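Local structure of dihydroorotase (Saccharomyces cerevisiae S288C, 6L0A) at residues G276-S281 / Q336-G341; I5-T10 / F282-I287. The protein catalyses the zinc-dependent, reversible interconversion of N-carbamoyl-L-aspartate and (S)-dihydroorotate, the third step of de novo pyrimidine biosynthesis. One frame throughout, in Å; residues are numbered along the deposited sequence.

Contact 1 of 2, residues G276-S281 / Q336-G341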
loop_
_atom_site.group_PDB
_atom_site.type_symbol
_atom_site.label_atom_id
_atom_site.label_comp_id
_atom_site.label_asym_id
_atom_site.label_seq_id
_atom_site.Cartn_x
_atom_site.Cartn_y
_atom_site.Cartn_z
ATOM N N GLY C 276 3.839 10.505 -4.759
ATOM C CA GLY C 276 3.629 11.917 -4.496
ATOM C C GLY C 276 2.180 12.344 -4.444
ATOM O O GLY C 276 1.346 11.892 -5.243
ATOM N N VAL C 277 1.878 13.236 -3.503
ATOM C CA VAL C 277 0.553 13.812 -3.330
ATOM C C VAL C 277 0.650 15.286 -3.692
ATOM O O VAL C 277 1.612 15.957 -3.302
ATOM C CB VAL C 277 0.057 13.627 -1.883
ATOM C CG1 VAL C 277 -1.223 14.452 -1.624
ATOM C CG2 VAL C 277 -0.168 12.123 -1.573
ATOM N N TYR C 278 -0.338 15.788 -4.442
ATOM C CA TYR C 278 -0.366 17.192 -4.854
ATOM C C TYR C 278 -1.262 17.984 -3.908
ATOM O O TYR C 278 -2.493 17.873 -3.963
ATOM C CB TYR C 278 -0.850 17.354 -6.292
ATOM C CG TYR C 278 -0.984 18.821 -6.629
ATOM C CD1 TYR C 278 0.140 19.592 -6.871
ATOM C CD2 TYR C 278 -2.228 19.447 -6.638
ATOM C CE1 TYR C 278 0.037 20.961 -7.154
ATOM C CE2 TYR C 278 -2.345 20.822 -6.915
ATOM C CZ TYR C 278 -1.206 21.566 -7.162
ATOM O OH TYR C 278 -1.313 22.924 -7.440
ATOM N N SER C 279 -0.650 18.831 -3.081
ATOM C CA SER C 279 -1.387 19.595 -2.091
ATOM C C SER C 279 -1.244 21.105 -2.252
ATOM O O SER C 279 -1.823 21.847 -1.451
ATOM C CB SER C 279 -0.952 19.190 -0.672
ATOM O OG SER C 279 0.445 19.371 -0.504
ATOM N N GLN C 280 -0.509 21.586 -3.258
ATOM C CA GLN C 280 -0.154 23.011 -3.290
ATOM C C GLN C 280 -1.387 23.902 -3.377
ATOM O O GLN C 280 -1.462 24.927 -2.687
ATOM C CB GLN C 280 0.777 23.308 -4.456
ATOM C CG GLN C 280 1.675 24.507 -4.204
ATOM C CD GLN C 280 2.766 24.180 -3.204
ATOM O OE1 GLN C 280 3.670 23.402 -3.502
ATOM N NE2 GLN C 280 2.669 24.740 -1.996
ATOM N N SER C 281 -2.362 23.529 -4.215
ATOM C CA SER C 281 -3.495 24.412 -4.514
ATOM C C SER C 281 -4.334 24.760 -3.288
ATOM O O SER C 281 -5.049 25.773 -3.307
ATOM C CB SER C 281 -4.396 23.778 -5.579
ATOM O OG SER C 281 -3.817 23.847 -6.878
ATOM N N GLN C 336 -12.285 18.087 -8.577
ATOM C CA GLN C 336 -11.896 16.720 -8.908
ATOM C C GLN C 336 -10.551 16.670 -9.611
ATOM O O GLN C 336 -9.806 15.695 -9.448
ATOM C CB GLN C 336 -12.957 16.061 -9.799
ATOM C CG GLN C 336 -14.305 15.862 -9.124
ATOM C CD GLN C 336 -14.240 14.880 -7.973
ATOM O OE1 GLN C 336 -13.373 14.004 -7.934
ATOM N NE2 GLN C 336 -15.172 15.008 -7.032
ATOM N N VAL C 337 -10.230 17.696 -10.402
ATOM C CA VAL C 337 -9.014 17.741 -11.203
ATOM C C VAL C 337 -8.452 19.158 -11.144
ATOM O O VAL C 337 -9.194 20.132 -10.985
ATOM C CB VAL C 337 -9.293 17.307 -12.662
ATOM C CG1 VAL C 337 -8.022 17.265 -13.479
ATOM C CG2 VAL C 337 -9.980 15.947 -12.702
ATOM N N ILE C 338 -7.127 19.265 -11.242
ATOM C CA ILE C 338 -6.433 20.530 -11.463
ATOM C C ILE C 338 -5.756 20.420 -12.823
ATOM O O ILE C 338 -4.943 19.514 -13.042
ATOM C CB ILE C 338 -5.405 20.832 -10.360
ATOM C CG1 ILE C 338 -6.019 20.651 -8.969
ATOM C CG2 ILE C 338 -4.840 22.239 -10.508
ATOM C CD1 ILE C 338 -6.924 21.781 -8.543
ATOM N N SER C 339 -6.085 21.335 -13.736
ATOM C CA SER C 339 -5.649 21.215 -15.117
ATOM C C SER C 339 -5.180 22.560 -15.648
ATOM O O SER C 339 -5.630 23.617 -15.195
ATOM C CB SER C 339 -6.780 20.681 -16.010
ATOM O OG SER C 339 -6.315 20.457 -17.327
ATOM N N ASP C 340 -4.271 22.507 -16.623
ATOM C CA ASP C 340 -3.837 23.684 -17.358
ATOM C C ASP C 340 -4.595 23.870 -18.666
ATOM O O ASP C 340 -4.269 24.779 -19.432
ATOM C CB ASP C 340 -2.326 23.624 -17.634
ATOM C CG ASP C 340 -1.932 22.509 -18.604
ATOM O OD1 ASP C 340 -2.787 21.670 -18.977
ATOM O OD2 ASP C 340 -0.743 22.469 -18.987
ATOM N N GLY C 341 -5.593 23.033 -18.939
ATOM C CA GLY C 341 -6.335 23.117 -20.180
ATOM C C GLY C 341 -5.604 22.618 -21.404
ATOM O O GLY C 341 -6.179 22.641 -22.499
#

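Contact 2 of 2, residues I5-T10 / F282-I287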
loop_
_atom_site.group_PDB
_atom_site.type_symbol
_atom_site.label_atom_id
_atom_site.label_comp_id
_atom_site.label_asym_id
_atom_site.label_seq_id
_atom_site.Cartn_x
_atom_site.Cartn_y
_atom_site.Cartn_z
ATOM N N ILE C 5 -8.192 34.563 10.431
ATOM C CA ILE C 5 -6.920 34.418 11.126
ATOM C C ILE C 5 -5.827 35.001 10.242
ATOM O O ILE C 5 -5.725 34.654 9.059
ATOM C CB ILE C 5 -6.603 32.950 11.477
ATOM C CG1 ILE C 5 -7.747 32.322 12.281
ATOM C CG2 ILE C 5 -5.292 32.865 12.238
ATOM C CD1 ILE C 5 -7.426 30.940 12.821
ATOM N N ASP C 6 -5.038 35.905 10.805
ATOM C CA ASP C 6 -3.956 36.566 10.089
ATOM C C ASP C 6 -2.722 35.698 10.264
ATOM O O ASP C 6 -2.108 35.678 11.337
ATOM C CB ASP C 6 -3.739 37.981 10.628
ATOM C CG ASP C 6 -2.770 38.795 9.785
ATOM O OD1 ASP C 6 -1.860 38.208 9.152
ATOM O OD2 ASP C 6 -2.916 40.037 9.767
ATOM N N LEU C 7 -2.366 34.966 9.215
ATOM C CA LEU C 7 -1.225 34.065 9.277
ATOM C C LEU C 7 0.075 34.727 8.838
ATOM O O LEU C 7 1.144 34.114 8.963
ATOM C CB LEU C 7 -1.499 32.820 8.428
ATOM C CG LEU C 7 -2.643 31.942 8.954
ATOM C CD1 LEU C 7 -2.957 30.801 7.993
ATOM C CD2 LEU C 7 -2.323 31.398 10.337
ATOM N N GLY C 8 0.012 35.953 8.323
ATOM C CA GLY C 8 1.235 36.669 7.996
ATOM C C GLY C 8 1.967 36.062 6.815
ATOM O O GLY C 8 1.374 35.710 5.783
ATOM N N LEU C 9 3.292 35.969 6.955
ATOM C CA LEU C 9 4.152 35.450 5.890
ATOM C C LEU C 9 4.267 33.943 6.092
ATOM O O LEU C 9 5.112 33.456 6.835
ATOM C CB LEU C 9 5.517 36.127 5.913
ATOM C CG LEU C 9 5.475 37.653 5.884
ATOM C CD1 LEU C 9 6.853 38.243 6.127
ATOM C CD2 LEU C 9 4.888 38.139 4.564
ATOM N N THR C 10 3.388 33.206 5.434
ATOM C CA THR C 10 3.353 31.753 5.536
ATOM C C THR C 10 4.503 31.128 4.751
ATOM O O THR C 10 4.911 31.639 3.704
ATOM C CB THR C 10 2.030 31.235 4.983
ATOM O OG1 THR C 10 1.790 31.859 3.720
ATOM C CG2 THR C 10 0.880 31.571 5.926
ATOM N N PHE C 282 -4.287 23.956 -2.228
ATOM C CA PHE C 282 -5.080 24.238 -1.039
ATOM C C PHE C 282 -4.262 24.025 0.217
ATOM O O PHE C 282 -4.806 23.667 1.262
ATOM C CB PHE C 282 -6.357 23.386 -1.019
ATOM C CG PHE C 282 -7.211 23.589 -2.233
ATOM C CD1 PHE C 282 -8.142 24.617 -2.271
ATOM C CD2 PHE C 282 -7.058 22.791 -3.351
ATOM C CE1 PHE C 282 -8.918 24.825 -3.396
ATOM C CE2 PHE C 282 -7.825 22.998 -4.481
ATOM C CZ PHE C 282 -8.756 24.018 -4.502
ATOM N N ALA C 283 -2.950 24.274 0.125
ATOM C CA ALA C 283 -2.012 23.892 1.174
ATOM C C ALA C 283 -2.457 24.381 2.550
ATOM O O ALA C 283 -2.641 23.587 3.474
ATOM C CB ALA C 283 -0.620 24.424 0.820
ATOM N N ILE C 284 -2.637 25.688 2.714
ATOM C CA ILE C 284 -2.949 26.188 4.048
ATOM C C ILE C 284 -4.355 25.770 4.481
ATOM O O ILE C 284 -4.527 25.354 5.637
ATOM C CB ILE C 284 -2.761 27.714 4.127
ATOM C CG1 ILE C 284 -1.306 28.068 3.806
ATOM C CG2 ILE C 284 -3.109 28.200 5.526
ATOM C CD1 ILE C 284 -0.315 27.522 4.826
ATOM N N PRO C 285 -5.382 25.859 3.623
ATOM C CA PRO C 285 -6.698 25.302 4.011
ATOM C C PRO C 285 -6.666 23.851 4.494
ATOM O O PRO C 285 -7.409 23.525 5.430
ATOM C CB PRO C 285 -7.526 25.456 2.732
ATOM C CG PRO C 285 -6.934 26.647 2.047
ATOM C CD PRO C 285 -5.456 26.572 2.331
ATOM N N TYR C 286 -5.835 22.973 3.904
ATOM C CA TYR C 286 -5.720 21.606 4.422
ATOM C C TYR C 286 -5.261 21.614 5.872
ATOM O O TYR C 286 -5.818 20.914 6.727
ATOM C CB TYR C 286 -4.721 20.773 3.599
ATOM C CG TYR C 286 -5.087 20.437 2.175
ATOM C CD1 TYR C 286 -6.287 19.800 1.866
ATOM C CD2 TYR C 286 -4.207 20.716 1.141
ATOM C CE1 TYR C 286 -6.602 19.484 0.562
ATOM C CE2 TYR C 286 -4.505 20.400 -0.168
ATOM C CZ TYR C 286 -5.712 19.783 -0.452
ATOM O OH TYR C 286 -6.001 19.480 -1.747
ATOM N N ILE C 287 -4.200 22.370 6.158
ATOM C CA ILE C 287 -3.648 22.391 7.504
ATOM C C ILE C 287 -4.653 22.992 8.483
ATOM O O ILE C 287 -4.788 22.535 9.625
ATOM C CB ILE C 287 -2.317 23.162 7.505
ATOM C CG1 ILE C 287 -1.319 22.485 6.554
ATOM C CG2 ILE C 287 -1.762 23.234 8.905
ATOM C CD1 ILE C 287 -0.947 21.075 6.985
#

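Contact 1 of 2, residues G276-S281 / Q336-G341
The backbones of S281, in the 3-10 segment that begins at Q280, and I338, in the two-residue strand 338-339, come nearest at 8.5 Å between their CA atoms, and the gap is bridged entirely by side chains. I338 supplies the apolar part and both its branches take part. Its CG1 lies 4.2 Å from CE2 of the Y278 ring, approaching obliquely. The tip of the longer branch, CD1, and the short branch, CG2, each stand 4.1 Å from OG of S281, so the hydroxyl sits against two methyl groups. The same OG shares a hydrogen bond of 2.7 Å with OH of Y278 and lies in the plane of the tyrosine ring, at its edge. The bond ties the far end of the ring to S281, which helps to fix the flat group that I338 leans on. With CG anti to the backbone N (chi1 175°), the Y278 ring is laid against its own main chain, the backbone N of Q280 standing 3.9 Å from the ring plane over its centre, while CE2 is the ring atom nearest I338. Helix 20-32 adds K29 beside Y278 and S281. The first segment begins at G276, which touches the bound malate, so the contact joins a loop at the active-site end of this amidohydrolase TIM barrel to the small antiparallel hairpin of strands 338-339 and 345-346.

Contact 2 of 2, residues I5-T10 / F282-I287
L7 and I284 pass each other in opposite directions, the leucine coming from the edge strand 4-8 and the isoleucine from the first turn of helix 283-293. Their meeting point is narrow: CD1 of L7 lies 3.6 Å from CG2 of I284, methyl against methyl. The isoleucine's two branches divide the work. CG2, anti to the backbone N because CG1 occupies the position at chi1 -60°, goes to the leucine, while CD1 at the end of the other branch reaches CG2 of T10 at 4.4 Å. In a classic beta bulge L7 and G8 pair with A325 of strand 324-328, after which the chain turns through L9 to T10. The threonine is split by chemistry: its methyl looks to I284, whereas OG1 is hydrogen-bonded to the carbonyl O of G34. V304 of helix 300-312 and L327 of strand 324-328 also touch I284. Between the segments the contact is made by aliphatic groups of three buried residues, so its cohesion probably rests on dispersion and the exclusion of water, with little directional preference.

Overall arrangement
The centres of contacts 1 and 2 lie about 18 Å apart, and the two are consecutive through 276-281 and 282-287, a loop that runs straight into helix 283-293. Along the chain the order is 5-10, 276-281, 282-287 and 336-341, so the contacts interleave. They also touch directly, S279 O approaching Y286 CE2 at 3.3 Å. Contact 2 sets the helix start against the edge strand of the antiparallel sheet that includes 324-328 and 354-362, whereas contact 1 sets the preceding loop against the hairpin 338-339/345-346, inserted between those two sheet strands. One connection thus links the malate-binding side of the barrel to a sheet joining N-terminal strand 4-8 to strands late in the chain.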